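Local atomic coordinates of hypothetical protein Atu2684 (Agrobacterium tumefaciens, PDB entry 2AXO), a protein that is of unknown function but belongs to the DUF1223 family of the thioredoxin clan and carries a disulfide between two closely spaced cysteines. Residues A[97-109]-A[237-250]. Residues are numbered along the deposited sequence; the frame is centred on the assembly and turned at random.
Sequences NTERQYGYMRALG and LLQTANASGDPAAI
Leu237 sets CD1 3.7 Å from NH2 of Arg100, oblique to the guanidinium. Two residues on, the Gln239 amide points its polar end at helix 97-107. Its OE1 takes Arg100 NH2 on a lone pair in the carbonyl plane (2.8 Å, 168° at the hydrogen), with the guanidinium turned 72° from the amide. With CG anti to the backbone N (chi1 -177°) and the chain extended from there to NE, Arg100 spans the gap; its NH2 also forms a salt bridge with Glu47. Gln239 NE2 donates to Tyr104 OH at 2.8 Å and to Ala248 O at 2.9 Å, so both ends of the amide are held and its rotation is fixed. Strands 237-241 and 247-250 form an antiparallel hairpin, joined through a type I turn from Asn242 to Gly245, at the edge of a four-stranded sheet that packs against helix 95-107 of what is probably a thioredoxin-like domain. Just past the turn, Asp246 receives Arg106 side-on in a salt bridge: NE to OD2 and NH2 to OD1, each 3.0 Å, both nitrogens lying out of the carboxylate plane. Pro247 then lays CG over one face of the Tyr104 ring, a CH-pi contact 4.0 Å from the centroid, while the proline CG and CD pack on the backbone of Gly103.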
loop_
_atom_site.group_PDB
_atom_site.type_symbol
_atom_site.label_atom_id
_atom_site.label_comp_id
_atom_site.label_asym_id
_atom_site.label_seq_id
_atom_site.Cartn_x
_atom_site.Cartn_y
_atom_site.Cartn_z
ATOM N N ASN A 97 7.897 3.673 5.296
ATOM C CA ASN A 97 6.918 4.725 5.528
ATOM C C ASN A 97 5.534 4.225 5.176
ATOM O O ASN A 97 4.567 4.487 5.887
ATOM C CB ASN A 97 7.222 5.955 4.681
ATOM C CG ASN A 97 8.370 6.757 5.222
ATOM O OD1 ASN A 97 8.815 6.528 6.342
ATOM N ND2 ASN A 97 8.853 7.713 4.436
ATOM N N THR A 98 5.434 3.518 4.058
ATOM C CA THR A 98 4.147 2.999 3.647
ATOM C C THR A 98 3.658 1.990 4.687
ATOM O O THR A 98 2.481 1.981 5.043
ATOM C CB THR A 98 4.224 2.335 2.257
ATOM O OG1 THR A 98 4.789 3.261 1.318
ATOM C CG2 THR A 98 2.831 1.938 1.780
ATOM N N GLU A 99 4.560 1.157 5.193
ATOM C CA GLU A 99 4.168 0.179 6.203
ATOM C C GLU A 99 3.601 0.848 7.449
ATOM O O GLU A 99 2.697 0.307 8.090
ATOM C CB GLU A 99 5.354 -0.711 6.576
ATOM C CG GLU A 99 5.814 -1.585 5.423
ATOM C CD GLU A 99 6.854 -2.597 5.835
ATOM O OE1 GLU A 99 7.874 -2.192 6.432
ATOM O OE2 GLU A 99 6.655 -3.799 5.556
ATOM N N ARG A 100 4.120 2.023 7.792
ATOM C CA ARG A 100 3.607 2.731 8.962
ATOM C C ARG A 100 2.170 3.165 8.682
ATOM O O ARG A 100 1.317 3.082 9.560
ATOM C CB ARG A 100 4.486 3.944 9.301
ATOM C CG ARG A 100 4.054 4.706 10.559
ATOM C CD ARG A 100 5.150 5.673 10.997
ATOM N NE ARG A 100 4.797 6.485 12.168
ATOM C CZ ARG A 100 4.706 6.020 13.412
ATOM N NH1 ARG A 100 4.931 4.736 13.674
ATOM N NH2 ARG A 100 4.418 6.846 14.403
ATOM N N GLN A 101 1.884 3.616 7.463
ATOM C CA GLN A 101 0.518 4.014 7.163
ATOM C C GLN A 101 -0.390 2.780 7.239
ATOM O O GLN A 101 -1.563 2.895 7.590
ATOM C CB GLN A 101 0.419 4.674 5.785
ATOM C CG GLN A 101 -0.976 5.179 5.439
ATOM C CD GLN A 101 -1.020 5.884 4.094
ATOM O OE1 GLN A 101 -0.339 5.483 3.150
ATOM N NE2 GLN A 101 -1.840 6.925 3.995
ATOM N N TYR A 102 0.152 1.603 6.920
ATOM C CA TYR A 102 -0.632 0.368 6.999
ATOM C C TYR A 102 -0.928 0.064 8.463
ATOM O O TYR A 102 -2.033 -0.351 8.817
ATOM C CB TYR A 102 0.130 -0.824 6.402
ATOM C CG TYR A 102 0.406 -0.728 4.923
ATOM C CD1 TYR A 102 -0.484 -0.083 4.068
ATOM C CD2 TYR A 102 1.532 -1.335 4.369
ATOM C CE1 TYR A 102 -0.260 -0.045 2.694
ATOM C CE2 TYR A 102 1.760 -1.306 2.998
ATOM C CZ TYR A 102 0.855 -0.659 2.168
ATOM O OH TYR A 102 1.059 -0.652 0.807
ATOM N N GLY A 103 0.076 0.262 9.309
ATOM C CA GLY A 103 -0.094 0.017 10.727
ATOM C C GLY A 103 -1.239 0.848 11.259
ATOM O O GLY A 103 -2.052 0.373 12.054
ATOM N N TYR A 104 -1.301 2.103 10.822
ATOM C CA TYR A 104 -2.363 2.994 11.246
ATOM C C TYR A 104 -3.703 2.549 10.678
ATOM O O TYR A 104 -4.720 2.593 11.372
ATOM C CB TYR A 104 -2.061 4.436 10.824
ATOM C CG TYR A 104 -1.188 5.184 11.813
ATOM C CD1 TYR A 104 -1.517 5.223 13.165
ATOM C CD2 TYR A 104 -0.049 5.873 11.390
ATOM C CE1 TYR A 104 -0.734 5.933 14.080
ATOM C CE2 TYR A 104 0.743 6.586 12.292
ATOM C CZ TYR A 104 0.396 6.614 13.632
ATOM O OH TYR A 104 1.164 7.328 14.524
HETATM N N MSE A 105 -3.708 2.121 9.419
HETATM C CA MSE A 105 -4.945 1.652 8.799
HETATM C C MSE A 105 -5.560 0.570 9.678
HETATM O O MSE A 105 -6.736 0.632 10.027
HETATM C CB MSE A 105 -4.672 1.066 7.410
HETATM C CG MSE A 105 -5.880 0.352 6.794
HETATM SE SE MSE A 105 -5.415 -0.707 5.235
HETATM C CE MSE A 105 -4.625 -2.192 6.168
ATOM N N ARG A 106 -4.753 -0.424 10.028
ATOM C CA ARG A 106 -5.230 -1.518 10.858
ATOM C C ARG A 106 -5.700 -1.043 12.225
ATOM O O ARG A 106 -6.802 -1.382 12.649
ATOM C CB ARG A 106 -4.136 -2.571 11.026
ATOM C CG ARG A 106 -3.714 -3.230 9.723
ATOM C CD ARG A 106 -2.857 -4.455 9.991
ATOM N NE ARG A 106 -1.532 -4.127 10.505
ATOM C CZ ARG A 106 -0.512 -3.739 9.746
ATOM N NH1 ARG A 106 -0.662 -3.629 8.431
ATOM N NH2 ARG A 106 0.663 -3.476 10.299
ATOM N N ALA A 107 -4.876 -0.258 12.911
ATOM C CA ALA A 107 -5.246 0.241 14.233
ATOM C C ALA A 107 -6.537 1.050 14.192
ATOM O O ALA A 107 -7.359 0.962 15.100
ATOM C CB ALA A 107 -4.118 1.096 14.811
ATOM N N LEU A 108 -6.719 1.839 13.139
ATOM C CA LEU A 108 -7.919 2.663 13.021
ATOM C C LEU A 108 -9.136 1.875 12.530
ATOM O O LEU A 108 -10.232 2.419 12.426
ATOM C CB LEU A 108 -7.652 3.848 12.088
ATOM C CG LEU A 108 -6.549 4.811 12.556
ATOM C CD1 LEU A 108 -6.354 5.907 11.519
ATOM C CD2 LEU A 108 -6.919 5.414 13.909
ATOM N N GLY A 109 -8.933 0.595 12.236
ATOM C CA GLY A 109 -10.026 -0.241 11.772
ATOM C C GLY A 109 -10.478 0.022 10.345
ATOM O O GLY A 109 -11.585 -0.367 9.964
ATOM N N LEU A 237 8.495 10.301 19.667
ATOM C CA LEU A 237 7.081 10.034 19.855
ATOM C C LEU A 237 6.910 8.964 20.924
ATOM O O LEU A 237 7.419 7.853 20.772
ATOM C CB LEU A 237 6.452 9.554 18.541
ATOM C CG LEU A 237 6.643 10.442 17.303
ATOM C CD1 LEU A 237 6.043 9.763 16.081
ATOM C CD2 LEU A 237 5.992 11.813 17.525
ATOM N N LEU A 238 6.229 9.298 22.018
ATOM C CA LEU A 238 5.996 8.305 23.067
ATOM C C LEU A 238 4.684 7.676 22.624
ATOM O O LEU A 238 3.600 8.167 22.945
ATOM C CB LEU A 238 5.844 8.975 24.433
ATOM C CG LEU A 238 5.766 8.024 25.639
ATOM C CD1 LEU A 238 7.032 7.175 25.735
ATOM C CD2 LEU A 238 5.582 8.849 26.898
ATOM N N GLN A 239 4.797 6.574 21.888
ATOM C CA GLN A 239 3.634 5.931 21.309
ATOM C C GLN A 239 3.189 4.577 21.840
ATOM O O GLN A 239 3.971 3.631 21.933
ATOM C CB GLN A 239 3.852 5.864 19.788
ATOM C CG GLN A 239 2.689 5.334 18.970
ATOM C CD GLN A 239 2.786 5.724 17.504
ATOM O OE1 GLN A 239 3.879 5.765 16.920
ATOM N NE2 GLN A 239 1.640 5.993 16.894
ATOM N N THR A 240 1.909 4.504 22.191
ATOM C CA THR A 240 1.316 3.272 22.685
ATOM C C THR A 240 0.965 2.418 21.471
ATOM O O THR A 240 1.026 2.882 20.334
ATOM C CB THR A 240 0.018 3.545 23.470
ATOM O OG1 THR A 240 -0.978 4.094 22.590
ATOM C CG2 THR A 240 0.280 4.523 24.597
ATOM N N ALA A 241 0.584 1.172 21.723
ATOM C CA ALA A 241 0.220 0.252 20.659
ATOM C C ALA A 241 -1.033 -0.505 21.078
ATOM O O ALA A 241 -1.340 -0.595 22.270
ATOM C CB ALA A 241 1.359 -0.719 20.406
ATOM N N ASN A 242 -1.771 -1.028 20.104
ATOM C CA ASN A 242 -2.981 -1.779 20.419
ATOM C C ASN A 242 -2.623 -3.245 20.676
ATOM O O ASN A 242 -1.445 -3.596 20.730
ATOM C CB ASN A 242 -4.004 -1.655 19.280
ATOM C CG ASN A 242 -3.547 -2.317 17.987
ATOM O OD1 ASN A 242 -4.203 -2.184 16.956
ATOM N ND2 ASN A 242 -2.434 -3.035 18.038
ATOM N N ALA A 243 -3.640 -4.088 20.834
ATOM C CA ALA A 243 -3.445 -5.514 21.101
ATOM C C ALA A 243 -2.644 -6.231 20.018
ATOM O O ALA A 243 -1.932 -7.198 20.298
ATOM C CB ALA A 243 -4.800 -6.196 21.275
ATOM N N SER A 244 -2.764 -5.755 18.784
ATOM C CA SER A 244 -2.062 -6.353 17.653
ATOM C C SER A 244 -0.640 -5.824 17.519
ATOM O O SER A 244 0.162 -6.351 16.743
ATOM C CB SER A 244 -2.833 -6.082 16.362
ATOM O OG SER A 244 -4.130 -6.647 16.422
ATOM N N GLY A 245 -0.332 -4.776 18.277
ATOM C CA GLY A 245 0.997 -4.197 18.227
ATOM C C GLY A 245 1.133 -3.069 17.220
ATOM O O GLY A 245 2.240 -2.612 16.943
ATOM N N ASP A 246 0.016 -2.606 16.669
ATOM C CA ASP A 246 0.069 -1.525 15.692
ATOM C C ASP A 246 0.112 -0.153 16.367
ATOM O O ASP A 246 -0.359 0.004 17.483
ATOM C CB ASP A 246 -1.111 -1.632 14.718
ATOM C CG ASP A 246 -0.927 -2.769 13.716
ATOM O OD1 ASP A 246 0.211 -2.944 13.231
ATOM O OD2 ASP A 246 -1.906 -3.480 13.407
ATOM N N PRO A 247 0.691 0.859 15.692
ATOM C CA PRO A 247 0.783 2.207 16.268
ATOM C C PRO A 247 -0.547 2.773 16.744
ATOM O O PRO A 247 -1.526 2.784 16.003
ATOM C CB PRO A 247 1.397 3.029 15.132
ATOM C CG PRO A 247 0.935 2.299 13.893
ATOM C CD PRO A 247 1.155 0.859 14.294
ATOM N N ALA A 248 -0.574 3.240 17.988
ATOM C CA ALA A 248 -1.785 3.808 18.561
ATOM C C ALA A 248 -1.520 5.209 19.124
ATOM O O ALA A 248 -0.563 5.880 18.724
ATOM C CB ALA A 248 -2.330 2.886 19.642
ATOM N N ALA A 249 -2.357 5.650 20.056
ATOM C CA ALA A 249 -2.221 6.985 20.636
ATOM C C ALA A 249 -0.804 7.370 21.056
ATOM O O ALA A 249 -0.088 6.593 21.679
ATOM C CB ALA A 249 -3.165 7.132 21.831
ATOM N N ILE A 250 -0.412 8.584 20.685
ATOM C CA ILE A 250 0.887 9.133 21.040
ATOM C C ILE A 250 0.560 10.030 22.231
ATOM O O ILE A 250 -0.223 10.972 22.099
ATOM C CB ILE A 250 1.466 9.964 19.877
ATOM C CG1 ILE A 250 1.704 9.049 18.674
ATOM C CG2 ILE A 250 2.759 10.653 20.309
ATOM C CD1 ILE A 250 2.090 9.773 17.391
#